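Local coordinates for carboxypeptidase Y inhibitor (Saccharomyces cerevisiae, PDB 1WPX), which inhibits carboxypeptidase Y specifically and potently, as a member of the phosphatidylethanolamine-binding protein family, at residues 36-41 and 63-68; 91-96 and 165-170; 112-117 and 145-150; 178-183 and 203-208. All blocks are in the same frame, centred on the assembly; numbering follows the deposited sequence.

Contacts 1, 2 and 3 all lie in one antiparallel sheet, and contact 4 joins two loops at the surface. Contact 1 comes first along the chain; its F64 packs against L92 and F166 of contact 2, whose centre is about 11 Å away. Contact 2, near the middle of the molecule, pairs strands 90-96 and 162-170, and contact 3 is made by chain running between them. Strands 90-96 and 110-120 are neighbours, which ties contact 2 directly to contact 3, about 10 Å between centres. Contact 4 follows last, about 13 Å from both, touching Y169 through L207 and C116 through F180. Contacts 1 to 3 thus build the sheet and its buried core, and contact 4 fastens two loops at the surface.

Contact 1. Residues 36-41 and 63-68; sequences ILAVEY and QFQFTF
A38 O is gripped by two neighbouring groups: Q65 N bonds to it at 2.9 Å, and the CA-H of F64 makes a weaker C-H...O contact. Q65 O is used in the same way, taking A38 N at 2.9 Å and the CA-H of L37, whose methyl CD1 also rests on this oxygen. I36 pairs with T67 and E40 with Q63 through two more bonds each, the shortest being Q63 N to E40 O at 2.8 Å. These are neighbouring antiparallel strands, at 160° to each other, in the large sheet of the phosphatidylethanolamine-binding protein fold. One face, with L37, V39, F64 and F66, turns to the core, where L92, F166 and L168 receive it. There V39 and F64 lie side by side: V39 holds CG1 anti to its own N (chi1 -174°), which brings both methyls to one flank of the ring, CG2 to F64 CD1 at 3.5 Å and CG1 to F64 CE1 at 3.6 Å. With a glycine in place of V39, both methyls go, and a gap would probably open beside CD1 and CE1 of F64. On the face carrying I36, E40, Q63 and Q65, the chain of another protein packs against the sheet, and Q65 NE2 is hydrogen-bonded to its backbone.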
loop_
_atom_site.group_PDB
_atom_site.type_symbol
_atom_site.label_atom_id
_atom_site.label_comp_id
_atom_site.label_asym_id
_atom_site.label_seq_id
_atom_site.Cartn_x
_atom_site.Cartn_y
_atom_site.Cartn_z
ATOM N N ILE B 36 10.649 3.490 15.268
ATOM C CA ILE B 36 10.157 2.281 14.641
ATOM C C ILE B 36 11.316 1.317 14.453
ATOM O O ILE B 36 12.434 1.720 14.132
ATOM C CB ILE B 36 9.445 2.573 13.284
ATOM C CG1 ILE B 36 10.466 2.740 12.173
ATOM C CG2 ILE B 36 8.542 3.798 13.407
ATOM C CD1 ILE B 36 10.651 1.467 11.384
ATOM N N LEU B 37 11.041 0.037 14.671
ATOM C CA LEU B 37 12.058 -0.998 14.555
ATOM C C LEU B 37 11.978 -1.755 13.235
ATOM O O LEU B 37 11.041 -2.522 13.004
ATOM C CB LEU B 37 11.915 -1.986 15.715
ATOM C CG LEU B 37 12.991 -3.064 15.870
ATOM C CD1 LEU B 37 14.340 -2.440 16.215
ATOM C CD2 LEU B 37 12.559 -4.014 16.970
ATOM N N ALA B 38 12.958 -1.541 12.365
ATOM C CA ALA B 38 12.981 -2.244 11.094
ATOM C C ALA B 38 13.759 -3.527 11.326
ATOM O O ALA B 38 14.871 -3.507 11.841
ATOM C CB ALA B 38 13.657 -1.407 10.031
ATOM N N VAL B 39 13.155 -4.647 10.959
ATOM C CA VAL B 39 13.776 -5.948 11.133
ATOM C C VAL B 39 13.688 -6.682 9.805
ATOM O O VAL B 39 12.684 -6.589 9.102
ATOM C CB VAL B 39 13.040 -6.760 12.221
ATOM C CG1 VAL B 39 13.775 -8.069 12.499
ATOM C CG2 VAL B 39 12.912 -5.918 13.495
ATOM N N GLU B 40 14.743 -7.414 9.465
ATOM C CA GLU B 40 14.782 -8.158 8.214
ATOM C C GLU B 40 15.669 -9.398 8.295
ATOM O O GLU B 40 16.730 -9.373 8.916
ATOM C CB GLU B 40 15.291 -7.251 7.101
ATOM C CG GLU B 40 15.401 -7.936 5.768
ATOM C CD GLU B 40 16.118 -7.083 4.753
ATOM O OE1 GLU B 40 17.309 -6.772 4.982
ATOM O OE2 GLU B 40 15.490 -6.721 3.734
ATOM N N TYR B 41 15.228 -10.482 7.666
ATOM C CA TYR B 41 15.993 -11.722 7.645
ATOM C C TYR B 41 16.814 -11.736 6.372
ATOM O O TYR B 41 17.963 -12.176 6.364
ATOM C CB TYR B 41 15.055 -12.920 7.680
ATOM C CG TYR B 41 14.465 -13.168 9.043
ATOM C CD1 TYR B 41 15.199 -13.825 10.030
ATOM C CD2 TYR B 41 13.182 -12.722 9.361
ATOM C CE1 TYR B 41 14.667 -14.035 11.303
ATOM C CE2 TYR B 41 12.645 -12.925 10.628
ATOM C CZ TYR B 41 13.392 -13.582 11.591
ATOM O OH TYR B 41 12.860 -13.791 12.834
ATOM N N GLN B 63 18.524 -8.910 11.048
ATOM C CA GLN B 63 19.215 -7.639 11.246
ATOM C C GLN B 63 18.200 -6.620 11.762
ATOM O O GLN B 63 17.002 -6.721 11.474
ATOM C CB GLN B 63 19.805 -7.143 9.936
ATOM C CG GLN B 63 20.778 -8.099 9.304
ATOM C CD GLN B 63 21.272 -7.600 7.964
ATOM O OE1 GLN B 63 21.929 -6.554 7.879
ATOM N NE2 GLN B 63 20.950 -8.338 6.902
ATOM N N PHE B 64 18.681 -5.634 12.513
ATOM C CA PHE B 64 17.806 -4.614 13.079
ATOM C C PHE B 64 18.277 -3.193 12.789
ATOM O O PHE B 64 19.457 -2.950 12.547
ATOM C CB PHE B 64 17.720 -4.790 14.594
ATOM C CG PHE B 64 17.256 -6.148 15.024
ATOM C CD1 PHE B 64 15.902 -6.403 15.227
ATOM C CD2 PHE B 64 18.177 -7.173 15.246
ATOM C CE1 PHE B 64 15.465 -7.663 15.652
ATOM C CE2 PHE B 64 17.754 -8.436 15.670
ATOM C CZ PHE B 64 16.391 -8.680 15.874
ATOM N N GLN B 65 17.328 -2.261 12.815
ATOM C CA GLN B 65 17.600 -0.847 12.607
ATOM C C GLN B 65 16.580 -0.091 13.426
ATOM O O GLN B 65 15.420 -0.488 13.489
ATOM C CB GLN B 65 17.455 -0.431 11.141
ATOM C CG GLN B 65 17.648 1.079 10.943
ATOM C CD GLN B 65 17.307 1.557 9.543
ATOM O OE1 GLN B 65 16.189 1.371 9.069
ATOM N NE2 GLN B 65 18.270 2.186 8.880
ATOM N N PHE B 66 17.012 0.994 14.056
ATOM C CA PHE B 66 16.117 1.805 14.869
ATOM C C PHE B 66 16.043 3.208 14.294
ATOM O O PHE B 66 17.060 3.849 14.064
ATOM C CB PHE B 66 16.611 1.861 16.313
ATOM C CG PHE B 66 15.773 2.730 17.211
ATOM C CD1 PHE B 66 14.412 2.493 17.365
ATOM C CD2 PHE B 66 16.349 3.782 17.915
ATOM C CE1 PHE B 66 13.634 3.290 18.205
ATOM C CE2 PHE B 66 15.579 4.586 18.760
ATOM C CZ PHE B 66 14.220 4.338 18.904
ATOM N N THR B 67 14.832 3.667 14.026
ATOM C CA THR B 67 14.652 5.003 13.499
ATOM C C THR B 67 13.960 5.811 14.574
ATOM O O THR B 67 12.838 5.505 14.977
ATOM C CB THR B 67 13.793 5.009 12.216
ATOM O OG1 THR B 67 14.563 4.491 11.128
ATOM C CG2 THR B 67 13.349 6.415 11.873
ATOM N N PHE B 68 14.653 6.825 15.067
ATOM C CA PHE B 68 14.073 7.677 16.083
ATOM C C PHE B 68 13.546 8.926 15.402
ATOM O O PHE B 68 14.188 9.484 14.507
ATOM C CB PHE B 68 15.111 8.044 17.149
ATOM C CG PHE B 68 14.663 9.139 18.073
ATOM C CD1 PHE B 68 15.013 10.465 17.825
ATOM C CD2 PHE B 68 13.859 8.853 19.175
ATOM C CE1 PHE B 68 14.569 11.491 18.661
ATOM C CE2 PHE B 68 13.407 9.874 20.021
ATOM C CZ PHE B 68 13.762 11.194 19.763
#

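Contact 2. Residues 91-96 and 165-170; sequences TLVMTD and VFLLYK
M94 reaches along the F166 ring one atom at a time. Its CB stands 3.9 Å from F166 CE2, and with CG anti to the backbone N (chi1 -172°) the chain runs on beside the ring, the two side chains pointing the same way. CG then comes over one face as a CH-pi contact, 4.1 Å from the F166 centroid and 28° off the ring normal. SD lies further round, oblique to the ring, with F166 CE2 at 3.5 Å and CZ beside it. The chain bends at chi3, and M94 CE carries past the ring to H112 CB, 3.5 Å away on strand 110-120. On the same face of the sheet, L92 and L168 meet obliquely through their CD1 methyls, 3.7 Å apart. The opposite face carries V93, L167 and Y169; V93 CG2 approaches Y169 CE1, and V198 of helix 198-203 packs on both V93 and Y169. Between the two faces six backbone hydrogen bonds join the strands, V93 N to L167 O at 2.9 Å among them. The T95 hydroxyl is hydrogen-bonded to E109 and W189. M94 and F166 thus form a Met-aromatic contact between central antiparallel neighbours of the phosphatidylethanolamine-binding protein sheet, with 110-120 beyond 90-96 and 208-217 beyond 162-170.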
loop_
_atom_site.group_PDB
_atom_site.type_symbol
_atom_site.label_atom_id
_atom_site.label_comp_id
_atom_site.label_asym_id
_atom_site.label_seq_id
_atom_site.Cartn_x
_atom_site.Cartn_y
_atom_site.Cartn_z
ATOM N N THR B 91 18.108 -3.504 24.858
ATOM C CA THR B 91 17.833 -4.928 24.924
ATOM C C THR B 91 16.823 -5.266 23.836
ATOM O O THR B 91 15.772 -4.631 23.714
ATOM C CB THR B 91 17.270 -5.341 26.299
ATOM O OG1 THR B 91 18.351 -5.479 27.228
ATOM C CG2 THR B 91 16.512 -6.666 26.196
ATOM N N LEU B 92 17.162 -6.274 23.045
ATOM C CA LEU B 92 16.324 -6.725 21.945
ATOM C C LEU B 92 15.745 -8.091 22.294
ATOM O O LEU B 92 16.482 -9.050 22.533
ATOM C CB LEU B 92 17.173 -6.807 20.676
ATOM C CG LEU B 92 16.515 -6.610 19.314
ATOM C CD1 LEU B 92 15.431 -5.540 19.370
ATOM C CD2 LEU B 92 17.603 -6.209 18.340
ATOM N N VAL B 93 14.420 -8.167 22.319
ATOM C CA VAL B 93 13.718 -9.400 22.656
ATOM C C VAL B 93 12.860 -9.957 21.519
ATOM O O VAL B 93 12.373 -9.212 20.676
ATOM C CB VAL B 93 12.788 -9.170 23.877
ATOM C CG1 VAL B 93 11.884 -10.376 24.098
ATOM C CG2 VAL B 93 13.619 -8.904 25.112
ATOM N N MET B 94 12.693 -11.277 21.496
ATOM C CA MET B 94 11.829 -11.928 20.518
ATOM C C MET B 94 11.018 -12.978 21.266
ATOM O O MET B 94 11.577 -13.899 21.857
ATOM C CB MET B 94 12.617 -12.605 19.399
ATOM C CG MET B 94 11.698 -13.100 18.280
ATOM S SD MET B 94 12.529 -13.983 16.941
ATOM C CE MET B 94 11.446 -15.400 16.763
ATOM N N THR B 95 9.700 -12.838 21.252
ATOM C CA THR B 95 8.863 -13.793 21.954
ATOM C C THR B 95 7.613 -14.192 21.168
ATOM O O THR B 95 7.149 -13.459 20.292
ATOM C CB THR B 95 8.430 -13.236 23.327
ATOM O OG1 THR B 95 7.832 -14.284 24.106
ATOM C CG2 THR B 95 7.431 -12.097 23.145
ATOM N N ASP B 96 7.085 -15.370 21.500
ATOM C CA ASP B 96 5.883 -15.912 20.880
ATOM C C ASP B 96 4.842 -16.105 21.985
ATOM O O ASP B 96 5.021 -16.938 22.869
ATOM C CB ASP B 96 6.199 -17.258 20.212
ATOM C CG ASP B 96 4.955 -17.953 19.663
ATOM O OD1 ASP B 96 3.842 -17.399 19.785
ATOM O OD2 ASP B 96 5.092 -19.062 19.106
ATOM N N VAL B 165 6.920 -11.629 18.056
ATOM C CA VAL B 165 7.125 -10.230 18.417
ATOM C C VAL B 165 8.518 -9.757 18.841
ATOM O O VAL B 165 9.106 -10.270 19.790
ATOM C CB VAL B 165 6.128 -9.834 19.533
ATOM C CG1 VAL B 165 6.106 -8.328 19.719
ATOM C CG2 VAL B 165 4.739 -10.352 19.188
ATOM N N PHE B 166 9.033 -8.757 18.127
ATOM C CA PHE B 166 10.324 -8.163 18.453
ATOM C C PHE B 166 10.060 -6.918 19.295
ATOM O O PHE B 166 9.177 -6.119 18.968
ATOM C CB PHE B 166 11.083 -7.757 17.189
ATOM C CG PHE B 166 11.607 -8.915 16.400
ATOM C CD1 PHE B 166 10.951 -9.344 15.248
ATOM C CD2 PHE B 166 12.764 -9.578 16.802
ATOM C CE1 PHE B 166 11.445 -10.414 14.506
ATOM C CE2 PHE B 166 13.263 -10.648 16.068
ATOM C CZ PHE B 166 12.602 -11.068 14.914
ATOM N N LEU B 167 10.814 -6.761 20.382
ATOM C CA LEU B 167 10.663 -5.604 21.263
ATOM C C LEU B 167 12.016 -4.998 21.627
ATOM O O LEU B 167 12.949 -5.716 22.006
ATOM C CB LEU B 167 9.922 -5.986 22.549
ATOM C CG LEU B 167 8.536 -6.616 22.408
ATOM C CD1 LEU B 167 8.678 -8.122 22.397
ATOM C CD2 LEU B 167 7.654 -6.203 23.563
ATOM N N LEU B 168 12.118 -3.676 21.505
ATOM C CA LEU B 168 13.352 -2.975 21.830
ATOM C C LEU B 168 13.186 -2.216 23.147
ATOM O O LEU B 168 12.291 -1.377 23.283
ATOM C CB LEU B 168 13.725 -1.995 20.712
ATOM C CG LEU B 168 15.051 -1.251 20.911
ATOM C CD1 LEU B 168 16.189 -2.242 20.798
ATOM C CD2 LEU B 168 15.214 -0.151 19.876
ATOM N N TYR B 169 14.043 -2.520 24.118
ATOM C CA TYR B 169 13.981 -1.853 25.415
ATOM C C TYR B 169 15.227 -1.030 25.709
ATOM O O TYR B 169 16.330 -1.380 25.290
ATOM C CB TYR B 169 13.823 -2.868 26.545
ATOM C CG TYR B 169 12.494 -3.573 26.601
ATOM C CD1 TYR B 169 12.277 -4.751 25.887
ATOM C CD2 TYR B 169 11.455 -3.073 27.389
ATOM C CE1 TYR B 169 11.055 -5.419 25.959
ATOM C CE2 TYR B 169 10.229 -3.725 27.466
ATOM C CZ TYR B 169 10.034 -4.903 26.751
ATOM O OH TYR B 169 8.828 -5.567 26.843
ATOM N N LYS B 170 15.043 0.071 26.429
ATOM C CA LYS B 170 16.167 0.906 26.830
ATOM C C LYS B 170 16.481 0.474 28.256
ATOM O O LYS B 170 15.581 0.408 29.090
ATOM C CB LYS B 170 15.788 2.383 26.831
ATOM C CG LYS B 170 16.899 3.262 27.367
ATOM C CD LYS B 170 16.400 4.641 27.743
ATOM C CE LYS B 170 17.501 5.438 28.430
ATOM N NZ LYS B 170 17.073 6.828 28.776
#

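Contact 3. Residues 112-117 and 145-150; sequences HLVECD and NTLIEY. With SO4 (sulfate ion), chain G.
V114 sits in the tight part of this pairing, where I148 and L147 both turn to it across a classic beta bulge. V114 O takes L147 N at 2.9 Å, nearly in line with its C=O bond, and a second, weak bond comes from I148 N at 3.4 Å. V114 CG1 rests on L147 CB, its CB on I148 CB, and C116 SG touches L147 CD1 at 3.9 Å. Two backbone bonds between C116 and N145 close this end, C116 N to N145 O being 2.8 Å. The margin is looser: N145 and T146 are exposed, and T146 merely crosses E115 at a slant, OG1 near CG. Toward the other end, L113 CB approaches the edge of the Y150 ring, the two side chains roughly at right angles. H112 NE2 gives a bond of 2.7 Å to sulfate O4, while ND1 is paired with M151 O. A154 and Y164 also bind this sulfate, probably from the crystallisation liquor; such a site is consistent with the anion pocket of the family. Strand 110-120 is flanked by strand 90-96, bonded at L92 and M94, and by strand 145-148, while W201 of helix 198-203 packs on V114 and L147.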
loop_
_atom_site.group_PDB
_atom_site.type_symbol
_atom_site.label_atom_id
_atom_site.label_comp_id
_atom_site.label_asym_id
_atom_site.label_seq_id
_atom_site.Cartn_x
_atom_site.Cartn_y
_atom_site.Cartn_z
ATOM N N HIS B 112 12.484 -16.634 22.378
ATOM C CA HIS B 112 13.261 -16.910 21.182
ATOM C C HIS B 112 14.600 -16.185 21.121
ATOM O O HIS B 112 15.560 -16.679 20.519
ATOM C CB HIS B 112 12.432 -16.556 19.943
ATOM C CG HIS B 112 11.438 -17.607 19.564
ATOM N ND1 HIS B 112 11.783 -18.728 18.840
ATOM C CD2 HIS B 112 10.117 -17.727 19.836
ATOM C CE1 HIS B 112 10.717 -19.492 18.680
ATOM N NE2 HIS B 112 9.693 -18.907 19.275
ATOM N N LEU B 113 14.675 -15.020 21.751
ATOM C CA LEU B 113 15.904 -14.248 21.704
ATOM C C LEU B 113 15.908 -13.136 22.736
ATOM O O LEU B 113 14.860 -12.570 23.060
ATOM C CB LEU B 113 16.072 -13.676 20.291
ATOM C CG LEU B 113 17.218 -12.752 19.868
ATOM C CD1 LEU B 113 16.933 -11.348 20.334
ATOM C CD2 LEU B 113 18.541 -13.269 20.405
ATOM N N VAL B 114 17.097 -12.850 23.260
ATOM C CA VAL B 114 17.299 -11.800 24.251
ATOM C C VAL B 114 18.744 -11.328 24.205
ATOM O O VAL B 114 19.628 -11.986 24.735
ATOM C CB VAL B 114 17.008 -12.282 25.688
ATOM C CG1 VAL B 114 17.402 -11.199 26.679
ATOM C CG2 VAL B 114 15.543 -12.599 25.847
ATOM N N GLU B 115 18.971 -10.191 23.558
ATOM C CA GLU B 115 20.301 -9.604 23.438
ATOM C C GLU B 115 20.350 -8.334 24.277
ATOM O O GLU B 115 19.451 -7.493 24.188
ATOM C CB GLU B 115 20.583 -9.241 21.990
ATOM C CG GLU B 115 21.623 -10.086 21.326
ATOM C CD GLU B 115 22.041 -9.489 20.009
ATOM O OE1 GLU B 115 21.181 -9.400 19.106
ATOM O OE2 GLU B 115 23.222 -9.098 19.885
ATOM N N CYS B 116 21.401 -8.182 25.077
ATOM C CA CYS B 116 21.512 -7.006 25.929
ATOM C C CYS B 116 22.807 -6.233 25.748
ATOM O O CYS B 116 23.734 -6.686 25.068
ATOM C CB CYS B 116 21.370 -7.405 27.395
ATOM S SG CYS B 116 19.931 -8.430 27.742
ATOM N N ASP B 117 22.850 -5.060 26.375
ATOM C CA ASP B 117 24.008 -4.183 26.325
ATOM C C ASP B 117 24.359 -3.840 24.879
ATOM O O ASP B 117 25.520 -3.906 24.476
ATOM C CB ASP B 117 25.202 -4.846 27.011
ATOM C CG ASP B 117 24.823 -5.517 28.319
ATOM O OD1 ASP B 117 24.179 -4.863 29.172
ATOM O OD2 ASP B 117 25.173 -6.707 28.493
ATOM N N ASN B 145 25.692 -8.778 25.021
ATOM C CA ASN B 145 25.646 -10.045 25.742
ATOM C C ASN B 145 24.320 -10.740 25.466
ATOM O O ASN B 145 23.251 -10.217 25.783
ATOM C CB ASN B 145 25.800 -9.830 27.258
ATOM C CG ASN B 145 27.170 -9.277 27.640
ATOM O OD1 ASN B 145 27.400 -8.065 27.613
ATOM N ND2 ASN B 145 28.090 -10.171 27.985
ATOM N N THR B 146 24.396 -11.922 24.872
ATOM C CA THR B 146 23.205 -12.693 24.556
ATOM C C THR B 146 22.819 -13.584 25.732
ATOM O O THR B 146 23.527 -14.534 26.049
ATOM C CB THR B 146 23.445 -13.595 23.318
ATOM O OG1 THR B 146 23.717 -12.780 22.172
ATOM C CG2 THR B 146 22.225 -14.460 23.040
ATOM N N LEU B 147 21.705 -13.278 26.383
ATOM C CA LEU B 147 21.248 -14.091 27.500
ATOM C C LEU B 147 20.552 -15.342 26.978
ATOM O O LEU B 147 20.636 -16.406 27.585
ATOM C CB LEU B 147 20.271 -13.312 28.385
ATOM C CG LEU B 147 20.767 -12.036 29.068
ATOM C CD1 LEU B 147 19.695 -11.542 30.030
ATOM C CD2 LEU B 147 22.064 -12.307 29.805
ATOM N N ILE B 148 19.857 -15.204 25.852
ATOM C CA ILE B 148 19.140 -16.319 25.238
ATOM C C ILE B 148 19.408 -16.341 23.734
ATOM O O ILE B 148 18.821 -15.560 22.988
ATOM C CB ILE B 148 17.618 -16.190 25.472
ATOM C CG1 ILE B 148 17.310 -16.264 26.971
ATOM C CG2 ILE B 148 16.878 -17.272 24.708
ATOM C CD1 ILE B 148 17.669 -17.585 27.620
ATOM N N GLU B 149 20.289 -17.233 23.290
ATOM C CA GLU B 149 20.622 -17.320 21.870
ATOM C C GLU B 149 19.380 -17.413 20.982
ATOM O O GLU B 149 18.331 -17.902 21.403
ATOM C CB GLU B 149 21.565 -18.504 21.607
ATOM C CG GLU B 149 21.050 -19.883 22.034
ATOM C CD GLU B 149 20.829 -20.028 23.546
ATOM O OE1 GLU B 149 21.637 -19.482 24.336
ATOM O OE2 GLU B 149 19.853 -20.712 23.945
ATOM N N TYR B 150 19.504 -16.924 19.751
ATOM C CA TYR B 150 18.396 -16.927 18.808
ATOM C C TYR B 150 17.933 -18.308 18.369
ATOM O O TYR B 150 18.737 -19.206 18.128
ATOM C CB TYR B 150 18.759 -16.135 17.549
ATOM C CG TYR B 150 17.647 -16.099 16.518
ATOM C CD1 TYR B 150 16.586 -15.204 16.642
ATOM C CD2 TYR B 150 17.644 -16.973 15.431
ATOM C CE1 TYR B 150 15.543 -15.176 15.706
ATOM C CE2 TYR B 150 16.610 -16.957 14.492
ATOM C CZ TYR B 150 15.563 -16.053 14.636
ATOM O OH TYR B 150 14.540 -16.014 13.713
HETATM S S SO4 G . 7.571 -21.529 18.897
HETATM O O1 SO4 G . 8.433 -22.376 19.741
HETATM O O2 SO4 G . 8.248 -21.280 17.610
HETATM O O3 SO4 G . 6.288 -22.219 18.661
HETATM O O4 SO4 G . 7.317 -20.253 19.586
#

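Contact 4. Residues 178-183 and 203-208; sequences SKFSKI and KENNLQ
S181 presents its amide and its hydroxyl to the side chain of N205, which answers with both ends of its amide group. N205 OD1 accepts S181 N at 2.9 Å, the donor well off to one side of the C=O bond (115°), and N205 ND2 donates to S181 OG at 2.7 Å. S181 sets its OG between its own N and carbonyl carbon (chi1 49°), from where it also gives its proton to the anti lone pair of E204 OE2, 2.6 Å away. E204 takes a similar first torsion and then runs out extended to reach that hydroxyl. Segment 203-208 begins at the end of helix 198-203, which closes in a Schellman motif: N206, with positive phi, is its C-prime residue, N206 N bonding to K203 O and L207 N to A202 O. With OD1 on S181 N and ND2 shared between S181 OG and W201 O, three bonds fix the rotation of the N205 amide. A leucine in place of N205 would probably leave the amide of S181 and the carbonyl of W201 without their mates. Beside the amide, F180 CD1 lies 3.5 Å from N205 OD1, ring and amide planes 61° apart. The far end of that ring continues to L207, with F180 CZ 3.7 Å from L207 CD2.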
loop_
_atom_site.group_PDB
_atom_site.type_symbol
_atom_site.label_atom_id
_atom_site.label_comp_id
_atom_site.label_asym_id
_atom_site.label_seq_id
_atom_site.Cartn_x
_atom_site.Cartn_y
_atom_site.Cartn_z
ATOM N N SER B 178 24.170 -8.199 33.386
ATOM C CA SER B 178 24.549 -9.144 34.432
ATOM C C SER B 178 23.683 -8.967 35.679
ATOM O O SER B 178 23.733 -9.780 36.597
ATOM C CB SER B 178 26.023 -8.967 34.815
ATOM O OG SER B 178 26.223 -7.793 35.590
ATOM N N LYS B 179 22.882 -7.907 35.706
ATOM C CA LYS B 179 22.023 -7.629 36.852
ATOM C C LYS B 179 20.539 -7.903 36.622
ATOM O O LYS B 179 19.715 -7.694 37.513
ATOM C CB LYS B 179 22.233 -6.183 37.300
ATOM C CG LYS B 179 23.638 -5.963 37.824
ATOM C CD LYS B 179 23.983 -4.507 37.977
ATOM C CE LYS B 179 25.379 -4.355 38.556
ATOM N NZ LYS B 179 26.407 -4.967 37.681
ATOM N N PHE B 180 20.196 -8.378 35.431
ATOM C CA PHE B 180 18.802 -8.679 35.141
ATOM C C PHE B 180 18.454 -10.064 35.661
ATOM O O PHE B 180 19.305 -10.949 35.695
ATOM C CB PHE B 180 18.537 -8.612 33.634
ATOM C CG PHE B 180 18.759 -7.251 33.043
ATOM C CD1 PHE B 180 18.610 -6.108 33.821
ATOM C CD2 PHE B 180 19.096 -7.108 31.699
ATOM C CE1 PHE B 180 18.793 -4.844 33.276
ATOM C CE2 PHE B 180 19.279 -5.842 31.142
ATOM C CZ PHE B 180 19.127 -4.706 31.935
ATOM N N SER B 181 17.206 -10.243 36.076
ATOM C CA SER B 181 16.744 -11.529 36.583
ATOM C C SER B 181 17.039 -12.632 35.570
ATOM O O SER B 181 16.961 -12.423 34.362
ATOM C CB SER B 181 15.245 -11.467 36.869
ATOM O OG SER B 181 14.542 -10.922 35.765
ATOM N N LYS B 182 17.381 -13.811 36.066
ATOM C CA LYS B 182 17.705 -14.928 35.192
ATOM C C LYS B 182 16.483 -15.448 34.431
ATOM O O LYS B 182 15.339 -15.176 34.802
ATOM C CB LYS B 182 18.325 -16.057 36.023
ATOM C CG LYS B 182 19.003 -17.150 35.215
ATOM C CD LYS B 182 19.668 -18.167 36.143
ATOM C CE LYS B 182 20.402 -19.249 35.360
ATOM N NZ LYS B 182 19.491 -19.988 34.435
ATOM N N ILE B 183 16.738 -16.183 33.353
ATOM C CA ILE B 183 15.671 -16.768 32.551
ATOM C C ILE B 183 15.873 -18.281 32.537
ATOM O O ILE B 183 16.622 -18.807 31.713
ATOM C CB ILE B 183 15.695 -16.233 31.100
ATOM C CG1 ILE B 183 15.417 -14.728 31.094
ATOM C CG2 ILE B 183 14.651 -16.950 30.257
ATOM C CD1 ILE B 183 15.597 -14.075 29.733
ATOM N N LYS B 203 9.403 -5.683 33.496
ATOM C CA LYS B 203 9.028 -4.878 34.649
ATOM C C LYS B 203 9.947 -5.074 35.843
ATOM O O LYS B 203 10.396 -4.100 36.445
ATOM C CB LYS B 203 7.585 -5.176 35.063
ATOM C CG LYS B 203 6.560 -4.321 34.348
ATOM C CD LYS B 203 6.758 -2.840 34.688
ATOM C CE LYS B 203 5.788 -1.937 33.915
ATOM N NZ LYS B 203 5.956 -0.487 34.246
ATOM N N GLU B 204 10.232 -6.325 36.189
ATOM C CA GLU B 204 11.099 -6.576 37.330
ATOM C C GLU B 204 12.533 -6.126 37.082
ATOM O O GLU B 204 13.367 -6.181 37.976
ATOM C CB GLU B 204 11.062 -8.061 37.736
ATOM C CG GLU B 204 11.423 -9.068 36.655
ATOM C CD GLU B 204 11.279 -10.514 37.139
ATOM O OE1 GLU B 204 10.203 -10.865 37.672
ATOM O OE2 GLU B 204 12.236 -11.300 36.984
ATOM N N ASN B 205 12.817 -5.661 35.871
ATOM C CA ASN B 205 14.158 -5.204 35.548
ATOM C C ASN B 205 14.185 -3.742 35.125
ATOM O O ASN B 205 15.183 -3.252 34.607
ATOM C CB ASN B 205 14.762 -6.088 34.459
ATOM C CG ASN B 205 15.174 -7.450 34.981
ATOM O OD1 ASN B 205 16.067 -7.554 35.822
ATOM N ND2 ASN B 205 14.526 -8.504 34.487
ATOM N N ASN B 206 13.077 -3.049 35.341
ATOM C CA ASN B 206 12.979 -1.638 35.012
ATOM C C ASN B 206 13.380 -1.269 33.594
ATOM O O ASN B 206 14.040 -0.254 33.389
ATOM C CB ASN B 206 13.830 -0.836 35.990
ATOM C CG ASN B 206 13.432 -1.075 37.430
ATOM O OD1 ASN B 206 14.279 -1.091 38.324
ATOM N ND2 ASN B 206 12.133 -1.255 37.667
ATOM N N LEU B 207 12.985 -2.076 32.613
ATOM C CA LEU B 207 13.318 -1.772 31.223
ATOM C C LEU B 207 12.239 -0.883 30.617
ATOM O O LEU B 207 11.067 -1.004 30.953
ATOM C CB LEU B 207 13.455 -3.058 30.405
ATOM C CG LEU B 207 14.438 -4.106 30.934
ATOM C CD1 LEU B 207 14.722 -5.112 29.837
ATOM C CD2 LEU B 207 15.729 -3.446 31.385
ATOM N N GLN B 208 12.639 0.018 29.731
ATOM C CA GLN B 208 11.697 0.932 29.098
ATOM C C GLN B 208 11.461 0.538 27.640
ATOM O O GLN B 208 12.371 0.626 26.820
ATOM C CB GLN B 208 12.250 2.357 29.155
ATOM C CG GLN B 208 11.212 3.452 28.940
ATOM C CD GLN B 208 11.844 4.808 28.660
ATOM O OE1 GLN B 208 12.804 5.211 29.318
ATOM N NE2 GLN B 208 11.300 5.521 27.681
#